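Local coordinates for alcohol dehydrogenase (Thermus sp., PDB 4CPD), which probably catalyses the NAD-dependent interconversion of alcohols and their carbonyl compounds as a zinc-containing, medium-chain dehydrogenase of a thermophile, at residues V263-V268 against F288-A293; D238-A243 against L254-P259. All blocks are in the same frame, centred on the assembly; numbering follows the deposited sequence.

Contact 1 (V263-V268 against F288-A293); sequences VSAVGV and FRIGLA. With NAD (nicotinamide-adenine-dinucleotide), chain G.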
loop_
_atom_site.group_PDB
_atom_site.type_symbol
_atom_site.label_atom_id
_atom_site.label_comp_id
_atom_site.label_asym_id
_atom_site.label_seq_id
_atom_site.Cartn_x
_atom_site.Cartn_y
_atom_site.Cartn_z
ATOM N N VAL A 263 -6.652 0.840 1.871
ATOM C CA VAL A 263 -6.764 1.665 3.042
ATOM C C VAL A 263 -5.663 2.701 3.021
ATOM O O VAL A 263 -4.495 2.396 2.797
ATOM C CB VAL A 263 -6.655 0.836 4.297
ATOM C CG1 VAL A 263 -6.617 1.729 5.519
ATOM C CG2 VAL A 263 -7.826 -0.120 4.375
ATOM N N SER A 264 -6.054 3.942 3.236
ATOM C CA SER A 264 -5.139 5.068 3.172
ATOM C C SER A 264 -5.170 5.709 4.560
ATOM O O SER A 264 -6.125 6.439 4.881
ATOM C CB SER A 264 -5.639 6.036 2.105
ATOM O OG SER A 264 -4.614 6.751 1.509
ATOM N N ALA A 265 -4.150 5.433 5.385
ATOM C CA ALA A 265 -4.087 5.962 6.765
ATOM C C ALA A 265 -3.357 7.295 6.849
ATOM O O ALA A 265 -2.209 7.419 6.451
ATOM C CB ALA A 265 -3.408 4.981 7.684
ATOM N N VAL A 266 -4.033 8.289 7.394
ATOM C CA VAL A 266 -3.546 9.651 7.333
ATOM C C VAL A 266 -3.533 10.301 8.740
ATOM O O VAL A 266 -2.868 11.303 8.962
ATOM C CB VAL A 266 -4.397 10.428 6.301
ATOM C CG1 VAL A 266 -5.314 11.403 7.002
ATOM C CG2 VAL A 266 -3.534 11.144 5.311
ATOM N N GLY A 267 -4.216 9.694 9.696
ATOM C CA GLY A 267 -4.177 10.151 11.092
ATOM C C GLY A 267 -2.875 9.877 11.874
ATOM O O GLY A 267 -2.261 8.802 11.779
ATOM N N VAL A 268 -2.483 10.857 12.684
ATOM C CA VAL A 268 -1.285 10.778 13.506
ATOM C C VAL A 268 -1.549 10.168 14.894
ATOM O O VAL A 268 -2.606 10.403 15.469
ATOM C CB VAL A 268 -0.661 12.184 13.669
ATOM C CG1 VAL A 268 0.524 12.186 14.636
ATOM C CG2 VAL A 268 -0.206 12.719 12.313
ATOM N N PHE A 288 -2.293 -1.234 1.829
ATOM C CA PHE A 288 -2.305 -0.319 2.967
ATOM C C PHE A 288 -1.207 0.719 2.800
ATOM O O PHE A 288 -0.091 0.389 2.423
ATOM C CB PHE A 288 -2.098 -1.090 4.271
ATOM C CG PHE A 288 -2.041 -0.219 5.496
ATOM C CD1 PHE A 288 -3.195 0.277 6.061
ATOM C CD2 PHE A 288 -0.836 0.069 6.116
ATOM C CE1 PHE A 288 -3.151 1.073 7.212
ATOM C CE2 PHE A 288 -0.780 0.868 7.262
ATOM C CZ PHE A 288 -1.937 1.368 7.817
ATOM N N ARG A 289 -1.528 1.977 3.074
ATOM C CA ARG A 289 -0.526 3.013 3.060
ATOM C C ARG A 289 -0.709 3.939 4.266
ATOM O O ARG A 289 -1.816 4.290 4.634
ATOM C CB ARG A 289 -0.525 3.775 1.737
ATOM C CG ARG A 289 0.656 4.741 1.664
ATOM C CD ARG A 289 0.813 5.399 0.307
ATOM N NE ARG A 289 1.965 6.297 0.271
ATOM C CZ ARG A 289 2.365 6.980 -0.801
ATOM N NH1 ARG A 289 1.726 6.885 -1.958
ATOM N NH2 ARG A 289 3.416 7.768 -0.718
ATOM N N ILE A 290 0.403 4.320 4.874
ATOM C CA ILE A 290 0.400 5.224 6.025
ATOM C C ILE A 290 1.543 6.208 5.878
ATOM O O ILE A 290 2.639 5.832 5.497
ATOM C CB ILE A 290 0.507 4.461 7.364
ATOM C CG1 ILE A 290 0.549 5.437 8.542
ATOM C CG2 ILE A 290 1.725 3.541 7.407
ATOM C CD1 ILE A 290 0.067 4.814 9.839
ATOM N N GLY A 291 1.280 7.473 6.162
ATOM C CA GLY A 291 2.294 8.492 5.984
ATOM C C GLY A 291 1.851 9.918 6.235
ATOM O O GLY A 291 0.668 10.207 6.371
ATOM N N LEU A 292 2.822 10.815 6.283
ATOM C CA LEU A 292 2.556 12.226 6.330
ATOM C C LEU A 292 2.392 12.750 4.906
ATOM O O LEU A 292 3.002 12.237 3.961
ATOM C CB LEU A 292 3.700 12.935 7.041
ATOM C CG LEU A 292 4.077 12.379 8.427
ATOM C CD1 LEU A 292 5.127 13.260 9.078
ATOM C CD2 LEU A 292 2.882 12.242 9.373
ATOM N N ALA A 293 1.579 13.786 4.754
ATOM C CA ALA A 293 1.195 14.287 3.438
ATOM C C ALA A 293 2.354 14.700 2.637
ATOM O O ALA A 293 3.353 15.133 3.179
ATOM C CB ALA A 293 0.292 15.471 3.601
HETATM P PA NAD G . -9.346 16.754 14.981
HETATM O O1A NAD G . -9.903 18.179 15.001
HETATM O O2A NAD G . -8.806 16.146 16.271
HETATM O O5B NAD G . -10.374 15.683 14.335
HETATM C C5B NAD G . -10.433 14.341 14.814
HETATM C C4B NAD G . -11.849 13.794 14.653
HETATM O O4B NAD G . -11.846 12.371 14.832
HETATM C C3B NAD G . -12.799 14.394 15.696
HETATM O O3B NAD G . -14.069 14.776 15.146
HETATM C C2B NAD G . -13.008 13.273 16.674
HETATM O O2B NAD G . -14.287 13.351 17.310
HETATM C C1B NAD G . -12.877 12.065 15.767
HETATM N N9A NAD G . -12.538 10.880 16.557
HETATM C C8A NAD G . -11.629 10.843 17.552
HETATM N N7A NAD G . -11.586 9.590 18.065
HETATM C C5A NAD G . -12.471 8.823 17.387
HETATM C C6A NAD G . -12.907 7.412 17.414
HETATM N N6A NAD G . -12.349 6.583 18.309
HETATM N N1A NAD G . -13.861 6.989 16.542
HETATM C C2A NAD G . -14.413 7.829 15.646
HETATM N N3A NAD G . -14.058 9.134 15.567
HETATM C C4A NAD G . -13.110 9.679 16.390
HETATM O O3 NAD G . -8.121 16.668 13.922
HETATM P PN NAD G . -8.083 17.115 12.363
HETATM O O1N NAD G . -7.690 18.579 12.393
HETATM O O2N NAD G . -9.289 16.573 11.589
HETATM O O5D NAD G . -6.841 16.221 11.842
HETATM C C5D NAD G . -7.112 14.839 11.534
HETATM C C4D NAD G . -5.973 13.866 11.828
HETATM O O4D NAD G . -5.082 13.868 10.704
HETATM C C3D NAD G . -5.133 14.222 13.056
HETATM O O3D NAD G . -4.670 13.002 13.659
HETATM C C2D NAD G . -3.996 15.067 12.477
HETATM O O2D NAD G . -2.795 15.154 13.285
HETATM C C1D NAD G . -3.791 14.343 11.144
HETATM N N1N NAD G . -3.124 15.152 10.110
HETATM C C2N NAD G . -2.218 14.484 9.390
HETATM C C3N NAD G . -1.495 15.090 8.374
HETATM C C7N NAD G . -0.523 14.213 7.638
HETATM O O7N NAD G . 0.472 14.675 7.103
HETATM N N7N NAD G . -0.808 12.897 7.573
HETATM C C4N NAD G . -1.728 16.446 8.086
HETATM C C5N NAD G . -2.679 17.138 8.845
HETATM C C6N NAD G . -3.374 16.465 9.864
#

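Contact 2 (D238-A243 against L254-P259); sequences DLVLEA and LEMVRP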
loop_
_atom_site.group_PDB
_atom_site.type_symbol
_atom_site.label_atom_id
_atom_site.label_comp_id
_atom_site.label_asym_id
_atom_site.label_seq_id
_atom_site.Cartn_x
_atom_site.Cartn_y
_atom_site.Cartn_z
ATOM N N ASP A 238 -14.696 0.287 -1.434
ATOM C CA ASP A 238 -13.484 0.130 -2.212
ATOM C C ASP A 238 -12.272 0.773 -1.539
ATOM O O ASP A 238 -11.172 0.238 -1.592
ATOM C CB ASP A 238 -13.693 0.752 -3.586
ATOM C CG ASP A 238 -14.830 0.108 -4.331
ATOM O OD1 ASP A 238 -14.601 -0.987 -4.888
ATOM O OD2 ASP A 238 -15.955 0.670 -4.334
ATOM N N LEU A 239 -12.496 1.913 -0.892
ATOM C CA LEU A 239 -11.440 2.682 -0.237
ATOM C C LEU A 239 -11.837 3.138 1.165
ATOM O O LEU A 239 -12.960 3.559 1.375
ATOM C CB LEU A 239 -11.118 3.880 -1.119
ATOM C CG LEU A 239 -10.160 4.931 -0.584
ATOM C CD1 LEU A 239 -8.852 4.333 -0.098
ATOM C CD2 LEU A 239 -9.879 5.944 -1.677
ATOM N N VAL A 240 -10.931 3.021 2.133
ATOM C CA VAL A 240 -11.131 3.642 3.444
ATOM C C VAL A 240 -10.045 4.655 3.677
ATOM O O VAL A 240 -8.873 4.335 3.564
ATOM C CB VAL A 240 -11.074 2.648 4.600
ATOM C CG1 VAL A 240 -11.343 3.340 5.924
ATOM C CG2 VAL A 240 -12.102 1.578 4.396
ATOM N N LEU A 241 -10.442 5.873 4.012
ATOM C CA LEU A 241 -9.510 6.897 4.460
ATOM C C LEU A 241 -9.622 7.026 5.970
ATOM O O LEU A 241 -10.659 7.454 6.453
ATOM C CB LEU A 241 -9.835 8.242 3.827
ATOM C CG LEU A 241 -8.827 9.289 4.268
ATOM C CD1 LEU A 241 -7.684 9.305 3.292
ATOM C CD2 LEU A 241 -9.448 10.648 4.334
ATOM N N GLU A 242 -8.575 6.679 6.715
ATOM C CA GLU A 242 -8.657 6.813 8.172
ATOM C C GLU A 242 -7.961 8.111 8.546
ATOM O O GLU A 242 -6.823 8.370 8.158
ATOM C CB GLU A 242 -8.183 5.547 8.931
ATOM C CG GLU A 242 -6.883 5.624 9.682
ATOM C CD GLU A 242 -6.902 6.573 10.858
ATOM O OE1 GLU A 242 -7.771 6.431 11.743
ATOM O OE2 GLU A 242 -6.001 7.454 10.906
ATOM N N ALA A 243 -8.691 8.950 9.261
ATOM C CA ALA A 243 -8.244 10.307 9.539
ATOM C C ALA A 243 -8.356 10.658 11.016
ATOM O O ALA A 243 -8.564 11.836 11.352
ATOM C CB ALA A 243 -9.046 11.298 8.720
ATOM N N LEU A 254 -9.257 -1.645 8.449
ATOM C CA LEU A 254 -8.847 -2.910 7.831
ATOM C C LEU A 254 -9.931 -3.996 7.854
ATOM O O LEU A 254 -10.025 -4.815 6.945
ATOM C CB LEU A 254 -7.551 -3.410 8.461
ATOM C CG LEU A 254 -6.357 -2.544 8.045
ATOM C CD1 LEU A 254 -5.184 -2.773 8.959
ATOM C CD2 LEU A 254 -5.923 -2.797 6.605
ATOM N N GLU A 255 -10.762 -3.987 8.883
ATOM C CA GLU A 255 -11.897 -4.879 8.922
ATOM C C GLU A 255 -12.975 -4.418 7.926
ATOM O O GLU A 255 -13.548 -5.198 7.167
ATOM C CB GLU A 255 -12.455 -4.897 10.336
ATOM C CG GLU A 255 -13.321 -6.116 10.611
ATOM C CD GLU A 255 -13.810 -6.186 12.048
ATOM O OE1 GLU A 255 -13.421 -5.325 12.876
ATOM O OE2 GLU A 255 -14.577 -7.127 12.347
ATOM N N MET A 256 -13.244 -3.126 7.953
ATOM C CA MET A 256 -14.303 -2.520 7.171
ATOM C C MET A 256 -14.116 -2.663 5.637
ATOM O O MET A 256 -15.060 -2.994 4.912
ATOM C CB MET A 256 -14.320 -1.060 7.599
ATOM C CG MET A 256 -15.348 -0.143 6.983
ATOM S SD MET A 256 -15.110 1.503 7.703
ATOM C CE MET A 256 -15.436 1.230 9.437
ATOM N N VAL A 257 -12.899 -2.411 5.152
ATOM C CA VAL A 257 -12.644 -2.308 3.715
ATOM C C VAL A 257 -12.964 -3.643 3.069
ATOM O O VAL A 257 -12.761 -4.679 3.686
ATOM C CB VAL A 257 -11.171 -1.897 3.420
ATOM C CG1 VAL A 257 -10.205 -3.007 3.805
ATOM C CG2 VAL A 257 -10.974 -1.500 1.958
ATOM N N ARG A 258 -13.469 -3.618 1.833
ATOM C CA ARG A 258 -13.705 -4.857 1.095
ATOM C C ARG A 258 -12.415 -5.601 0.786
ATOM O O ARG A 258 -11.357 -5.005 0.687
ATOM C CB ARG A 258 -14.456 -4.609 -0.220
ATOM C CG ARG A 258 -13.670 -3.993 -1.371
ATOM C CD ARG A 258 -14.468 -4.103 -2.662
ATOM N NE ARG A 258 -13.890 -3.380 -3.812
ATOM C CZ ARG A 258 -12.888 -3.815 -4.583
ATOM N NH1 ARG A 258 -12.270 -4.975 -4.355
ATOM N NH2 ARG A 258 -12.494 -3.079 -5.600
ATOM N N PRO A 259 -12.520 -6.913 0.594
ATOM C CA PRO A 259 -11.435 -7.646 -0.018
ATOM C C PRO A 259 -10.987 -6.967 -1.287
ATOM O O PRO A 259 -11.813 -6.503 -2.064
ATOM C CB PRO A 259 -12.070 -9.009 -0.341
ATOM C CG PRO A 259 -13.106 -9.186 0.723
ATOM C CD PRO A 259 -13.647 -7.800 0.949
#

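Contact 1 (V263-V268 against F288-A293)
N7N of the NAD carboxamide is gripped by one carbonyl from each segment, joining Val266 and Gly291 where the two strands end: N7N donates to Val266 O at 3.0 Å and to Gly291 O at 3.3 Å. The other side of the amide is read as well, since Ala293 N donates to carboxamide O7N at 2.7 Å in a nearly straight bond (167°). Val268 N reaches O3D of the nicotinamide ribose, while Val268 CG2 packs near ring atom C2N and meets Leu292 CD2. Behind this site the strands run parallel. Arg289 takes both backbone bonds between them, its N donating to Val263 O and its O accepting from Ala265 N. On one face of the sheet Phe288 lies beside Val263 and Ala265. With CG anti to the backbone N (chi1 178°), the ring lies over the face that these two share: CD1 has Val263 CG1 near the ring plane at 3.8 Å, and CZ has Ala265 CB at 3.9 Å. Ile290 CB closes on the same methyl at 4.0 Å. Helix 247-256 covers this face through Leu250, Ala253 and Leu254. Arg289 points to the other face, its extended chain carrying NE to a salt bridge with Asp285 of the second subunit, whose strand continues the sheet beyond Phe288-Ile290. Two acceptors for the carboxamide nitrogen and a donor for its oxygen distinguish the two ends of the amide, consistent with backbone atoms setting its rotation and so limiting that of the nicotinamide ring, with Val268 packed alongside.

Contact 2 (D238-A243 against L254-P259)
Arg258 reaches across to Asp238 with a side chain whose successive atoms approach a single carboxylate oxygen. From CB the chain sets out with CG between the backbone N and the carbonyl carbon (chi1 75°), then runs extended from CG to NE, which brings the guanidinium beside the start of strand 239-242. CD passes 3.8 Å from Asp238 OD1. NE donates to that oxygen at 2.7 Å, the straighter of two bonds at 160°, and NH2 adds a more bent one to the same OD1 at 3.1 Å. The grip is thus side-on, with OD1 lying in the guanidinium plane at its edge. The carboxylate stands almost square to that plane (85°): NE comes to OD1 from above the carboxylate, whereas NH2 uses the anti lone pair. At the far tip NH1 turns back to Pro259 O at 2.8 Å and also bonds Gln99 of the second subunit. Asp238 OD2 has a partner of its own, the backbone N of Ser171, so both carboxylate oxygens are engaged. An alanine in place of Arg258 would probably leave the charge of Asp238 OD1 without its mate and take from Pro259 O its guanidinium donor. Beside the salt bridge the contact is apolar. Val240 CG2 packs against Val257 CB at 3.7 Å, just past the helix end, and lies 4.5 Å from Met256 SD; the Met256 side chain also touches Ala173 and Ile175 of strand 171-175. The packing of the end of helix 247-256 on strand 239-242, ahead of strand 262-265, is that of a beta-alpha-beta crossover in a Rossmann-type nucleotide-binding domain.

How the contacts relate
The centres of the contacts lie about 12 Å apart, and both use strands of the six-stranded parallel sheet of the NAD-binding domain. Contact 2 comes first along the chain, joining strand 239-242 to the end of helix 247-256; the chain then enters strand 262-265, which pairs with strand 286-290 in contact 1. Strands 239-242 and 262-265 are neighbours, and Ser264 N to Val240 O and Val266 N to Glu242 O, each 2.9 Å, are probable hydrogen bonds tying the contacts directly. Leu254 and Val257 of contact 2 also pack on strands of contact 1. Both contacts reach the second subunit and hold NAD-pocket residues, consistent with this region lying between cofactor and dimer interface.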